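Local coordinates for cytochrome C-type biogenesis protein ccmF (Thermus thermophilus, PDB 6ZMQ) that binds heme b in the membrane and probably acts as the heme lyase of cytochrome c maturation, at residues I266-A271 / L297-T302; R215-W219 / K288-F292; L110-L115 / M156-P162; L54-R58 / A138-L142. All blocks are in the same frame, centred on the assembly; numbering follows the deposited sequence.

Overall arrangement
From the N terminus, the short helix 51-57 opens contact 4, which closes on the start of helix 135-157 after 79 intervening residues. Before it closes, helix 110-129 has already opened contact 3, which ends at the far end of helix 135-157 and the turn after it, so these two loops cross and share a helix. The second pair follows in series. The loop after helix 185-213 opens contact 2 and helix 266-284 opens contact 1; both close on helix 288-307 and again cross. Their centres lie about 17 Å apart. Together the four tie the early membrane helices to one another and the loop 215-219 to the hairpin of helices 266-284 and 288-307, the first carrying heme ligand His276.

Contact 1: residues I266-A271 / L297-T302; sequences IPWLLA and LAFAAT. With LMT (dodecyl-beta-D-maltoside), chain D.
The carbonyl oxygen of Ala298 is gripped twice by Thr302, by the hydroxyl OG1 at 2.7 Å and by the backbone N at 2.9 Å, the two donors arriving from opposite faces of the carbonyl plane. With OG1 beside its own backbone N (chi1 -53°), Thr302 folds the hydroxyl back along the helix, and Thr302 OG1 lies 3.4 Å from Pro267 CB. The pair belongs to a helical hairpin of the membrane bundle: helices 266-284 and 288-307 follow each other and run antiparallel at 158°, their axes here 8.2 Å apart. Small side chains allow this closeness. Pro267, in the first turn of its helix, where a proline costs no backbone bond, lays CB and CG over Ala301. One turn on, Leu270 sets CB against Ala298 CB at 3.7 Å, while its CD1 reaches Ala301 CB at 3.8 Å and the carbonyl of Leu297. Leu200 of helix 185-213 covers Ala271, Ala298 and Thr302. Further along helix 266-284 sits His276, an axial ligand of the heme b iron. Trp268 leaves the helix on the side away from 297-302, stacks on Trp231 and touches a phosphatidylethanolamine. With an alanine at Trp268 the detergent tail would probably lose the surface it lies on, and Trp231 its stacking partner. The dodecyl chain passes over one face of the indole, displaced toward the six-membered rim, with Trp268 CH2 3.6 Å from LMT C11.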
loop_
_atom_site.group_PDB
_atom_site.type_symbol
_atom_site.label_atom_id
_atom_site.label_comp_id
_atom_site.label_asym_id
_atom_site.label_seq_id
_atom_site.Cartn_x
_atom_site.Cartn_y
_atom_site.Cartn_z
ATOM N N ILE A 266 0.156 8.081 4.137
ATOM C CA ILE A 266 -0.853 9.090 3.769
ATOM C C ILE A 266 -1.973 8.583 2.845
ATOM O O ILE A 266 -3.139 8.822 3.200
ATOM C CB ILE A 266 -0.199 10.374 3.191
ATOM C CG1 ILE A 266 0.602 11.160 4.240
ATOM C CG2 ILE A 266 -1.212 11.345 2.565
ATOM C CD1 ILE A 266 2.075 11.309 3.947
ATOM N N PRO A 267 -1.736 7.888 1.698
ATOM C CA PRO A 267 -2.897 7.444 0.886
ATOM C C PRO A 267 -3.744 6.377 1.558
ATOM O O PRO A 267 -4.985 6.478 1.532
ATOM C CB PRO A 267 -2.251 6.897 -0.395
ATOM C CG PRO A 267 -0.874 7.363 -0.372
ATOM C CD PRO A 267 -0.505 7.412 1.044
ATOM N N TRP A 268 -3.088 5.383 2.187
ATOM C CA TRP A 268 -3.758 4.301 2.907
ATOM C C TRP A 268 -4.679 4.819 4.005
ATOM O O TRP A 268 -5.739 4.225 4.261
ATOM C CB TRP A 268 -2.724 3.353 3.528
ATOM C CG TRP A 268 -3.388 2.256 4.329
ATOM C CD1 TRP A 268 -3.886 1.093 3.834
ATOM C CD2 TRP A 268 -3.675 2.244 5.743
ATOM N NE1 TRP A 268 -4.450 0.358 4.840
ATOM C CE2 TRP A 268 -4.339 1.040 6.020
ATOM C CE3 TRP A 268 -3.459 3.149 6.790
ATOM C CZ2 TRP A 268 -4.768 0.697 7.299
ATOM C CZ3 TRP A 268 -3.882 2.801 8.063
ATOM C CH2 TRP A 268 -4.527 1.587 8.304
ATOM N N LEU A 269 -4.281 5.902 4.676
ATOM C CA LEU A 269 -5.140 6.544 5.667
ATOM C C LEU A 269 -6.412 7.096 5.022
ATOM O O LEU A 269 -7.531 6.800 5.467
ATOM C CB LEU A 269 -4.359 7.649 6.385
ATOM C CG LEU A 269 -3.359 7.203 7.462
ATOM C CD1 LEU A 269 -2.530 8.386 7.975
ATOM C CD2 LEU A 269 -4.049 6.484 8.595
ATOM N N LEU A 270 -6.256 7.851 3.926
ATOM C CA LEU A 270 -7.392 8.554 3.330
ATOM C C LEU A 270 -8.326 7.577 2.633
ATOM O O LEU A 270 -9.554 7.665 2.782
ATOM C CB LEU A 270 -6.882 9.625 2.365
ATOM C CG LEU A 270 -5.963 10.664 3.010
ATOM C CD1 LEU A 270 -5.046 11.344 1.986
ATOM C CD2 LEU A 270 -6.760 11.680 3.819
ATOM N N ALA A 271 -7.744 6.573 1.961
ATOM C CA ALA A 271 -8.521 5.484 1.379
ATOM C C ALA A 271 -9.219 4.636 2.437
ATOM O O ALA A 271 -10.195 3.952 2.121
ATOM C CB ALA A 271 -7.634 4.607 0.496
ATOM N N LEU A 297 -8.678 13.433 -2.490
ATOM C CA LEU A 297 -7.453 13.502 -1.702
ATOM C C LEU A 297 -6.737 12.157 -1.668
ATOM O O LEU A 297 -5.516 12.098 -1.833
ATOM C CB LEU A 297 -7.778 13.979 -0.288
ATOM C CG LEU A 297 -8.077 15.474 -0.169
ATOM C CD1 LEU A 297 -8.649 15.812 1.210
ATOM C CD2 LEU A 297 -6.873 16.333 -0.481
ATOM N N ALA A 298 -7.491 11.067 -1.463
ATOM C CA ALA A 298 -6.949 9.710 -1.474
ATOM C C ALA A 298 -6.363 9.327 -2.825
ATOM O O ALA A 298 -5.302 8.697 -2.882
ATOM C CB ALA A 298 -8.041 8.713 -1.080
ATOM N N PHE A 299 -7.020 9.730 -3.924
ATOM C CA PHE A 299 -6.540 9.381 -5.257
ATOM C C PHE A 299 -5.240 10.103 -5.602
ATOM O O PHE A 299 -4.292 9.484 -6.106
ATOM C CB PHE A 299 -7.621 9.699 -6.284
ATOM C CG PHE A 299 -7.124 9.710 -7.695
ATOM C CD1 PHE A 299 -6.803 8.520 -8.321
ATOM C CD2 PHE A 299 -6.961 10.909 -8.397
ATOM C CE1 PHE A 299 -6.335 8.517 -9.616
ATOM C CE2 PHE A 299 -6.481 10.898 -9.696
ATOM C CZ PHE A 299 -6.168 9.699 -10.296
ATOM N N ALA A 300 -5.192 11.424 -5.389
ATOM C CA ALA A 300 -3.955 12.153 -5.680
ATOM C C ALA A 300 -2.838 11.801 -4.694
ATOM O O ALA A 300 -1.644 11.830 -5.057
ATOM C CB ALA A 300 -4.217 13.653 -5.675
ATOM N N ALA A 301 -3.209 11.440 -3.457
ATOM C CA ALA A 301 -2.257 10.901 -2.498
ATOM C C ALA A 301 -1.657 9.596 -2.993
ATOM O O ALA A 301 -0.444 9.392 -2.892
ATOM C CB ALA A 301 -2.950 10.698 -1.153
ATOM N N THR A 302 -2.501 8.705 -3.536
ATOM C CA THR A 302 -2.019 7.437 -4.075
ATOM C C THR A 302 -1.152 7.646 -5.309
ATOM O O THR A 302 -0.222 6.866 -5.533
ATOM C CB THR A 302 -3.188 6.501 -4.403
ATOM O OG1 THR A 302 -4.029 6.358 -3.257
ATOM C CG2 THR A 302 -2.658 5.119 -4.754
HETATM C C1B LMT D . 14.509 2.777 15.640
HETATM C C2B LMT D . 14.983 3.831 16.692
HETATM C C3B LMT D . 16.422 3.586 17.257
HETATM C C4B LMT D . 17.089 2.258 16.803
HETATM C C5B LMT D . 16.904 2.196 15.277
HETATM C C6B LMT D . 17.682 1.017 14.710
HETATM O O1B LMT D . 13.524 3.339 14.803
HETATM O O2B LMT D . 14.908 5.060 16.090
HETATM O O3B LMT D . 16.442 3.731 18.615
HETATM O "O4'" LMT D . 18.431 2.252 17.112
HETATM O O5B LMT D . 15.532 2.174 14.846
HETATM O O6B LMT D . 19.019 1.173 14.969
HETATM C "C1'" LMT D . 9.263 3.332 14.464
HETATM C "C2'" LMT D . 9.903 4.351 15.462
HETATM C "C3'" LMT D . 11.435 4.499 15.189
HETATM C "C4'" LMT D . 12.153 3.133 15.119
HETATM C "C5'" LMT D . 11.424 2.427 13.946
HETATM C "C6'" LMT D . 12.056 1.162 13.433
HETATM O "O1'" LMT D . 8.052 2.891 14.947
HETATM O "O2'" LMT D . 9.327 5.582 15.291
HETATM O "O3'" LMT D . 12.015 5.296 16.127
HETATM O "O5'" LMT D . 10.083 2.158 14.326
HETATM O "O6'" LMT D . 11.852 0.230 14.413
HETATM C C1 LMT D . 6.888 3.530 14.444
HETATM C C2 LMT D . 5.824 2.466 14.403
HETATM C C3 LMT D . 4.422 2.874 14.756
HETATM C C4 LMT D . 3.720 3.394 13.523
HETATM C C5 LMT D . 2.308 3.765 13.870
HETATM C C6 LMT D . 1.314 3.493 12.778
HETATM C C7 LMT D . 1.431 2.080 12.278
HETATM C C8 LMT D . 0.071 1.541 12.000
HETATM C C9 LMT D . -0.035 0.897 10.657
HETATM C C10 LMT D . -1.452 0.443 10.469
HETATM C C11 LMT D . -1.579 -0.303 9.183
HETATM C C12 LMT D . -2.590 -1.391 9.287
#

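Contact 2: residues R215-W219 / K288-F292; sequences RYQTW and KTWNF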
loop_
_atom_site.group_PDB
_atom_site.type_symbol
_atom_site.label_atom_id
_atom_site.label_comp_id
_atom_site.label_asym_id
_atom_site.label_seq_id
_atom_site.Cartn_x
_atom_site.Cartn_y
_atom_site.Cartn_z
ATOM N N ARG A 215 -25.450 14.560 -10.143
ATOM C CA ARG A 215 -26.028 13.374 -9.513
ATOM C C ARG A 215 -25.037 12.913 -8.446
ATOM O O ARG A 215 -24.086 12.184 -8.747
ATOM C CB ARG A 215 -26.306 12.294 -10.560
ATOM C CG ARG A 215 -27.361 12.709 -11.572
ATOM C CD ARG A 215 -27.854 11.552 -12.435
ATOM N NE ARG A 215 -28.025 11.989 -13.821
ATOM C CZ ARG A 215 -27.188 11.688 -14.806
ATOM N NH1 ARG A 215 -26.116 10.957 -14.556
ATOM N NH2 ARG A 215 -27.416 12.121 -16.039
ATOM N N TYR A 216 -25.282 13.304 -7.188
ATOM C CA TYR A 216 -24.243 13.360 -6.164
ATOM C C TYR A 216 -24.207 12.165 -5.227
ATOM O O TYR A 216 -23.272 12.065 -4.424
ATOM C CB TYR A 216 -24.415 14.611 -5.289
ATOM C CG TYR A 216 -24.467 15.908 -6.043
ATOM C CD1 TYR A 216 -23.314 16.465 -6.582
ATOM C CD2 TYR A 216 -25.670 16.594 -6.194
ATOM C CE1 TYR A 216 -23.362 17.655 -7.278
ATOM C CE2 TYR A 216 -25.729 17.786 -6.881
ATOM C CZ TYR A 216 -24.574 18.312 -7.417
ATOM O OH TYR A 216 -24.632 19.502 -8.098
ATOM N N GLN A 217 -25.200 11.286 -5.270
ATOM C CA GLN A 217 -25.226 10.159 -4.354
ATOM C C GLN A 217 -24.998 8.824 -5.047
ATOM O O GLN A 217 -24.314 7.960 -4.488
ATOM C CB GLN A 217 -26.556 10.155 -3.575
ATOM C CG GLN A 217 -27.184 8.805 -3.241
ATOM C CD GLN A 217 -26.432 8.096 -2.133
ATOM O OE1 GLN A 217 -25.738 8.733 -1.349
ATOM N NE2 GLN A 217 -26.544 6.773 -2.081
ATOM N N THR A 218 -25.465 8.684 -6.293
ATOM C CA THR A 218 -25.468 7.409 -7.002
ATOM C C THR A 218 -24.075 6.911 -7.367
ATOM O O THR A 218 -23.912 5.715 -7.627
ATOM C CB THR A 218 -26.310 7.521 -8.279
ATOM O OG1 THR A 218 -26.381 6.240 -8.919
ATOM C CG2 THR A 218 -25.708 8.540 -9.246
ATOM N N TRP A 219 -23.075 7.796 -7.379
ATOM C CA TRP A 219 -21.747 7.480 -7.897
ATOM C C TRP A 219 -20.958 6.483 -7.054
ATOM O O TRP A 219 -20.119 5.774 -7.618
ATOM C CB TRP A 219 -20.929 8.766 -8.028
ATOM C CG TRP A 219 -20.528 9.331 -6.701
ATOM C CD1 TRP A 219 -21.314 10.052 -5.855
ATOM C CD2 TRP A 219 -19.247 9.217 -6.059
ATOM N NE1 TRP A 219 -20.609 10.389 -4.728
ATOM C CE2 TRP A 219 -19.339 9.886 -4.829
ATOM C CE3 TRP A 219 -18.035 8.608 -6.403
ATOM C CZ2 TRP A 219 -18.262 9.979 -3.947
ATOM C CZ3 TRP A 219 -16.967 8.694 -5.519
ATOM C CH2 TRP A 219 -17.090 9.381 -4.310
ATOM N N LYS A 288 -21.814 13.049 1.338
ATOM C CA LYS A 288 -21.356 13.018 -0.044
ATOM C C LYS A 288 -20.309 14.085 -0.300
ATOM O O LYS A 288 -19.417 13.875 -1.138
ATOM C CB LYS A 288 -22.535 13.158 -1.017
ATOM C CG LYS A 288 -23.478 14.315 -0.763
ATOM C CD LYS A 288 -24.881 13.959 -1.234
ATOM C CE LYS A 288 -25.499 12.944 -0.283
ATOM N NZ LYS A 288 -26.601 12.123 -0.865
ATOM N N THR A 289 -20.351 15.168 0.490
ATOM C CA THR A 289 -19.323 16.209 0.506
ATOM C C THR A 289 -17.968 15.643 0.925
ATOM O O THR A 289 -16.957 15.811 0.220
ATOM C CB THR A 289 -19.740 17.313 1.488
ATOM O OG1 THR A 289 -21.038 17.809 1.137
ATOM C CG2 THR A 289 -18.746 18.459 1.484
ATOM N N TRP A 290 -17.953 14.912 2.042
ATOM C CA TRP A 290 -16.715 14.322 2.532
ATOM C C TRP A 290 -16.270 13.164 1.666
ATOM O O TRP A 290 -15.077 12.870 1.607
ATOM C CB TRP A 290 -16.888 13.864 3.978
ATOM C CG TRP A 290 -16.967 15.009 4.927
ATOM C CD1 TRP A 290 -18.021 15.314 5.735
ATOM C CD2 TRP A 290 -15.958 16.002 5.189
ATOM N NE1 TRP A 290 -17.745 16.440 6.468
ATOM C CE2 TRP A 290 -16.486 16.880 6.152
ATOM C CE3 TRP A 290 -14.662 16.233 4.703
ATOM C CZ2 TRP A 290 -15.769 17.972 6.632
ATOM C CZ3 TRP A 290 -13.958 17.314 5.179
ATOM C CH2 TRP A 290 -14.507 18.167 6.137
ATOM N N ASN A 291 -17.209 12.521 0.968
ATOM C CA ASN A 291 -16.841 11.432 0.081
ATOM C C ASN A 291 -16.128 11.934 -1.152
ATOM O O ASN A 291 -15.111 11.348 -1.538
ATOM C CB ASN A 291 -18.066 10.645 -0.340
ATOM C CG ASN A 291 -18.227 9.424 0.465
ATOM O OD1 ASN A 291 -17.283 8.663 0.592
ATOM N ND2 ASN A 291 -19.417 9.214 1.024
ATOM N N PHE A 292 -16.636 13.026 -1.746
ATOM C CA PHE A 292 -15.972 13.691 -2.865
ATOM C C PHE A 292 -14.586 14.184 -2.456
ATOM O O PHE A 292 -13.593 13.942 -3.171
ATOM C CB PHE A 292 -16.826 14.870 -3.350
ATOM C CG PHE A 292 -18.053 14.481 -4.137
ATOM C CD1 PHE A 292 -18.004 13.462 -5.081
ATOM C CD2 PHE A 292 -19.246 15.178 -3.971
ATOM C CE1 PHE A 292 -19.132 13.116 -5.823
ATOM C CE2 PHE A 292 -20.386 14.813 -4.677
ATOM C CZ PHE A 292 -20.323 13.782 -5.616
#
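Phe292 and Trp219 form an offset stack: the phenyl ring and the five-membered part of the indole have centroids 4.5 Å apart and planes inclined by 19°. Phe292 CE1 overhangs the indole face near its rim, above the NE1-CE2 bond. The side chains of Tyr216 and Phe292 cross at about a right angle, Phe292 CE2 lying at the edge of the tyrosine ring, 3.9 Å from Tyr216 CD1. The carbonyl O of Tyr216 lies 3.6 Å from Phe292 CZ. By these rings the loop between helices 185-213 and 224-247 is laid over the N-terminal part of helix 288-307, predicted to cross the membrane. Ala207 of helix 185-213 touches both stacked rings, and Arg224, which binds heme b, begins the helix that follows the loop. Asn291 packs through its methylene: CB meets the indole at its edge, 3.7 Å from Trp219 CZ2, with the amide plane nearly upright to the ring; the amide itself is turned elsewhere, ND2 bonding to Thr277 O. The methylenes of Lys288 run along the loop backbone, CB 3.7 Å from Tyr216 O. At its polar end, the lysine chain bends at its third torsion (chi3 72°) and crosses Gln217 at about a right angle, carrying NZ to 3.5 Å from Gln217 OE1, while a weak hydrogen bond ties NZ to Gly285 O.

Contact 3: residues L110-L115 / M156-P162; sequences LEGSIL and MATIASP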
loop_
_atom_site.group_PDB
_atom_site.type_symbol
_atom_site.label_atom_id
_atom_site.label_comp_id
_atom_site.label_asym_id
_atom_site.label_seq_id
_atom_site.Cartn_x
_atom_site.Cartn_y
_atom_site.Cartn_z
ATOM N N LEU A 110 12.560 3.316 -13.631
ATOM C CA LEU A 110 11.461 4.281 -13.715
ATOM C C LEU A 110 10.586 4.066 -14.955
ATOM O O LEU A 110 9.355 3.987 -14.847
ATOM C CB LEU A 110 12.037 5.705 -13.657
ATOM C CG LEU A 110 11.215 7.006 -13.589
ATOM C CD1 LEU A 110 12.075 8.076 -12.934
ATOM C CD2 LEU A 110 10.711 7.533 -14.932
ATOM N N GLU A 111 11.206 4.050 -16.145
ATOM C CA GLU A 111 10.476 4.061 -17.418
ATOM C C GLU A 111 9.644 2.791 -17.642
ATOM O O GLU A 111 8.489 2.855 -18.094
ATOM C CB GLU A 111 11.458 4.277 -18.571
ATOM C CG GLU A 111 12.385 5.492 -18.430
ATOM C CD GLU A 111 13.738 5.170 -17.814
ATOM O OE1 GLU A 111 14.193 5.944 -16.946
ATOM O OE2 GLU A 111 14.348 4.148 -18.197
ATOM N N GLY A 112 10.218 1.624 -17.337
ATOM C CA GLY A 112 9.443 0.394 -17.384
ATOM C C GLY A 112 8.326 0.350 -16.358
ATOM O O GLY A 112 7.254 -0.210 -16.622
ATOM N N SER A 113 8.539 0.968 -15.192
ATOM C CA SER A 113 7.494 0.961 -14.174
ATOM C C SER A 113 6.348 1.890 -14.543
ATOM O O SER A 113 5.192 1.592 -14.229
ATOM C CB SER A 113 8.062 1.317 -12.803
ATOM O OG SER A 113 8.722 2.565 -12.812
ATOM N N ILE A 114 6.628 3.002 -15.234
ATOM C CA ILE A 114 5.492 3.802 -15.688
ATOM C C ILE A 114 4.831 3.160 -16.905
ATOM O O ILE A 114 3.643 3.401 -17.149
ATOM C CB ILE A 114 5.846 5.285 -15.934
ATOM C CG1 ILE A 114 7.086 5.467 -16.793
ATOM C CG2 ILE A 114 6.052 6.008 -14.620
ATOM C CD1 ILE A 114 7.079 6.731 -17.627
ATOM N N LEU A 115 5.544 2.291 -17.642
ATOM C CA LEU A 115 4.865 1.471 -18.654
ATOM C C LEU A 115 3.899 0.465 -18.011
ATOM O O LEU A 115 2.759 0.317 -18.467
ATOM C CB LEU A 115 5.885 0.758 -19.548
ATOM C CG LEU A 115 5.405 -0.196 -20.665
ATOM C CD1 LEU A 115 4.203 0.343 -21.459
ATOM C CD2 LEU A 115 6.538 -0.549 -21.619
ATOM N N MET A 156 5.687 9.132 -20.712
ATOM C CA MET A 156 6.495 8.032 -21.212
ATOM C C MET A 156 7.078 8.328 -22.595
ATOM O O MET A 156 8.041 7.678 -23.007
ATOM C CB MET A 156 5.635 6.773 -21.259
ATOM C CG MET A 156 6.367 5.443 -21.164
ATOM S SD MET A 156 5.150 4.117 -21.305
ATOM C CE MET A 156 3.851 4.697 -20.202
ATOM N N ALA A 157 6.477 9.241 -23.365
ATOM C CA ALA A 157 6.955 9.444 -24.728
ATOM C C ALA A 157 7.884 10.638 -24.908
ATOM O O ALA A 157 8.943 10.470 -25.521
ATOM C CB ALA A 157 5.784 9.605 -25.701
ATOM N N THR A 158 7.554 11.826 -24.390
ATOM C CA THR A 158 8.444 12.960 -24.656
ATOM C C THR A 158 9.619 12.951 -23.678
ATOM O O THR A 158 10.753 13.270 -24.050
ATOM C CB THR A 158 7.693 14.310 -24.649
ATOM O OG1 THR A 158 8.636 15.380 -24.800
ATOM C CG2 THR A 158 6.858 14.557 -23.377
ATOM N N ILE A 159 9.356 12.573 -22.437
ATOM C CA ILE A 159 10.345 12.395 -21.390
ATOM C C ILE A 159 10.257 10.917 -21.027
ATOM O O ILE A 159 9.304 10.264 -21.461
ATOM C CB ILE A 159 10.018 13.361 -20.225
ATOM C CG1 ILE A 159 11.251 13.973 -19.573
ATOM C CG2 ILE A 159 9.114 12.749 -19.176
ATOM C CD1 ILE A 159 10.841 14.928 -18.474
ATOM N N ALA A 160 11.318 10.360 -20.413
ATOM C CA ALA A 160 11.274 9.087 -19.657
ATOM C C ALA A 160 10.819 7.880 -20.486
ATOM O O ALA A 160 9.861 7.189 -20.132
ATOM C CB ALA A 160 10.404 9.230 -18.405
ATOM N N SER A 161 11.462 7.659 -21.626
ATOM C CA SER A 161 11.079 6.558 -22.500
ATOM C C SER A 161 11.848 5.285 -22.175
ATOM O O SER A 161 13.062 5.339 -21.947
ATOM C CB SER A 161 11.275 6.942 -23.966
ATOM O OG SER A 161 11.434 5.787 -24.769
ATOM N N PRO A 162 11.173 4.136 -22.085
ATOM C CA PRO A 162 11.903 2.862 -21.956
ATOM C C PRO A 162 12.740 2.479 -23.173
ATOM O O PRO A 162 13.790 1.844 -23.009
ATOM C CB PRO A 162 10.778 1.847 -21.693
ATOM C CG PRO A 162 9.540 2.503 -22.186
ATOM C CD PRO A 162 9.717 3.958 -21.949
#
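Met156 slides its thioether against two neighbours on helix 110-129. CG passes Ile114 CD1 at 3.8 Å, the two side chains running in opposite directions, while the Met156 and Leu115 side chains cross at about a right angle, SD 3.9 Å from Leu115 CB. CG stands anti to the backbone N (chi1 -154°) and the chain stays straight to SD; a bend at the last torsion (chi3 -45°) then turns CE over the helix backbone, beside Ile114 O and Leu115 CA. Replacing Met156 by alanine would probably open a gap beside Ile114 CD1 and Leu115 CB, leaving both side chains room to shift. In the turn that follows, Ala160 offers its CB to Leu110 CD2 at 3.9 Å. Glu111 makes its close contacts with its aliphatic stem: CG rests 3.5 Å from Ala160 O, and CB lies 3.8 Å from Pro162 CD.

These side chains are brought together by a helical hairpin, helix 110-129 followed by helix 135-157. The second helix ends near Met156, and the chain turns back through Ala160, in the left-handed helical conformation, to lay Pro162 against Glu111. Farther out, Leu75 of helix 61-81 backs both Leu115 and Pro162, whose CG is 4.3 Å from Leu115 CD2, and Val28 of helix 20-47 touches Met156. No hydrogen bond spans the two segments, so shape carries the contact: the methionine, leucine and isoleucine meet as apolar surfaces, while the glutamate's methylenes lie against the backbone of the turn at Ala160 and Pro162.

Contact 4: residues L54-R58 / A138-L142; sequences LRGAR and ASLVL
The short helix 51-57, which follows the first transmembrane helix 20-47, leans on the start of helix 135-157 through Leu54 and Ala57, with Arg58 joining them. Leu54 holds CG anti to its backbone N (chi1 -172°), which swings CD2 inward to lie 3.6 Å from Ser139 N and 3.9 Å from Ala138 CB. The methyl thus rests on the backbone of the second helix more than on any side chain. In return, Leu142 sets CD1 against Ala57 and Arg58: it lies 3.7 Å from Ala57 CB and about as close to the backbone N and the CG of Arg58.

This is plain packing at the periphery of the helical bundle, where a short connecting helix meets a helix predicted to cross the membrane; it joins helix 51-57 to the second arm of the hairpin 110-129 and 135-157. Ala45 and Tyr46 of helix 20-47 touch Ser139 as well, and Ala42 touches Ala57, so the first helix closes one flank of the contact. Lys131, from the loop of the hairpin, lies against Arg58, Ala138 and Leu142 on another. The hydroxyl of Ser139 is spent within its own helix, on Trp136 O.

The chain of Arg58 is extended from CG to NE and crosses Leu142 at about a right angle, running back past Leu54 of its own segment. Leu54 CD1 sits over one face of the guanidinium, 3.7 Å above the plane and displaced toward the rim, while Arg58 NH1 reaches to within 4.0 Å of Ala138 CB.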
loop_
_atom_site.group_PDB
_atom_site.type_symbol
_atom_site.label_atom_id
_atom_site.label_comp_id
_atom_site.label_asym_id
_atom_site.label_seq_id
_atom_site.Cartn_x
_atom_site.Cartn_y
_atom_site.Cartn_z
ATOM N N LEU A 54 -19.636 9.325 -27.655
ATOM C CA LEU A 54 -19.601 8.357 -26.566
ATOM C C LEU A 54 -19.511 6.931 -27.097
ATOM O O LEU A 54 -19.030 6.052 -26.378
ATOM C CB LEU A 54 -20.824 8.544 -25.651
ATOM C CG LEU A 54 -21.034 7.817 -24.303
ATOM C CD1 LEU A 54 -21.793 6.490 -24.423
ATOM C CD2 LEU A 54 -19.734 7.629 -23.519
ATOM N N ARG A 55 -19.948 6.678 -28.341
ATOM C CA ARG A 55 -19.557 5.419 -28.972
ATOM C C ARG A 55 -18.075 5.398 -29.316
ATOM O O ARG A 55 -17.444 4.351 -29.199
ATOM C CB ARG A 55 -20.369 5.109 -30.240
ATOM C CG ARG A 55 -21.869 5.019 -30.072
ATOM C CD ARG A 55 -22.616 5.103 -31.409
ATOM N NE ARG A 55 -22.020 4.278 -32.463
ATOM C CZ ARG A 55 -21.682 4.728 -33.668
ATOM N NH1 ARG A 55 -21.893 5.995 -33.982
ATOM N NH2 ARG A 55 -21.149 3.912 -34.567
ATOM N N GLY A 56 -17.502 6.529 -29.741
ATOM C CA GLY A 56 -16.110 6.525 -30.184
ATOM C C GLY A 56 -15.103 6.368 -29.056
ATOM O O GLY A 56 -14.124 5.619 -29.179
ATOM N N ALA A 57 -15.331 7.071 -27.939
ATOM C CA ALA A 57 -14.449 6.933 -26.780
ATOM C C ALA A 57 -14.555 5.542 -26.151
ATOM O O ALA A 57 -13.553 4.981 -25.692
ATOM C CB ALA A 57 -14.754 8.017 -25.749
ATOM N N ARG A 58 -15.767 4.972 -26.129
ATOM C CA ARG A 58 -15.959 3.562 -25.781
ATOM C C ARG A 58 -15.447 2.611 -26.855
ATOM O O ARG A 58 -15.385 1.402 -26.622
ATOM C CB ARG A 58 -17.437 3.249 -25.538
ATOM C CG ARG A 58 -18.046 3.751 -24.245
ATOM C CD ARG A 58 -19.385 3.070 -24.050
ATOM N NE ARG A 58 -20.112 3.521 -22.874
ATOM C CZ ARG A 58 -21.358 3.160 -22.588
ATOM N NH1 ARG A 58 -21.897 3.489 -21.427
ATOM N NH2 ARG A 58 -22.048 2.412 -23.439
ATOM N N ALA A 138 -20.915 8.946 -18.313
ATOM C CA ALA A 138 -20.101 7.956 -19.017
ATOM C C ALA A 138 -19.048 8.638 -19.887
ATOM O O ALA A 138 -17.865 8.258 -19.868
ATOM C CB ALA A 138 -21.000 7.043 -19.851
ATOM N N SER A 139 -19.459 9.687 -20.609
ATOM C CA SER A 139 -18.525 10.506 -21.375
ATOM C C SER A 139 -17.519 11.200 -20.465
ATOM O O SER A 139 -16.331 11.298 -20.802
ATOM C CB SER A 139 -19.290 11.547 -22.187
ATOM O OG SER A 139 -19.603 12.678 -21.392
ATOM N N LEU A 140 -17.960 11.637 -19.278
ATOM C CA LEU A 140 -16.983 12.316 -18.430
ATOM C C LEU A 140 -16.033 11.374 -17.684
ATOM O O LEU A 140 -14.870 11.765 -17.469
ATOM C CB LEU A 140 -17.671 13.268 -17.457
ATOM C CG LEU A 140 -17.543 14.740 -17.898
ATOM C CD1 LEU A 140 -17.822 15.659 -16.766
ATOM C CD2 LEU A 140 -16.170 15.101 -18.505
ATOM N N VAL A 141 -16.462 10.151 -17.297
ATOM C CA VAL A 141 -15.501 9.208 -16.705
ATOM C C VAL A 141 -14.475 8.786 -17.748
ATOM O O VAL A 141 -13.281 8.664 -17.431
ATOM C CB VAL A 141 -16.162 7.968 -16.042
ATOM C CG1 VAL A 141 -16.936 8.328 -14.812
ATOM C CG2 VAL A 141 -16.973 7.069 -16.982
ATOM N N LEU A 142 -14.899 8.656 -19.023
ATOM C CA LEU A 142 -13.930 8.356 -20.070
ATOM C C LEU A 142 -12.982 9.520 -20.312
ATOM O O LEU A 142 -11.789 9.286 -20.521
ATOM C CB LEU A 142 -14.640 7.928 -21.358
ATOM C CG LEU A 142 -15.397 6.592 -21.308
ATOM C CD1 LEU A 142 -15.663 6.071 -22.690
ATOM C CD2 LEU A 142 -14.605 5.548 -20.525
#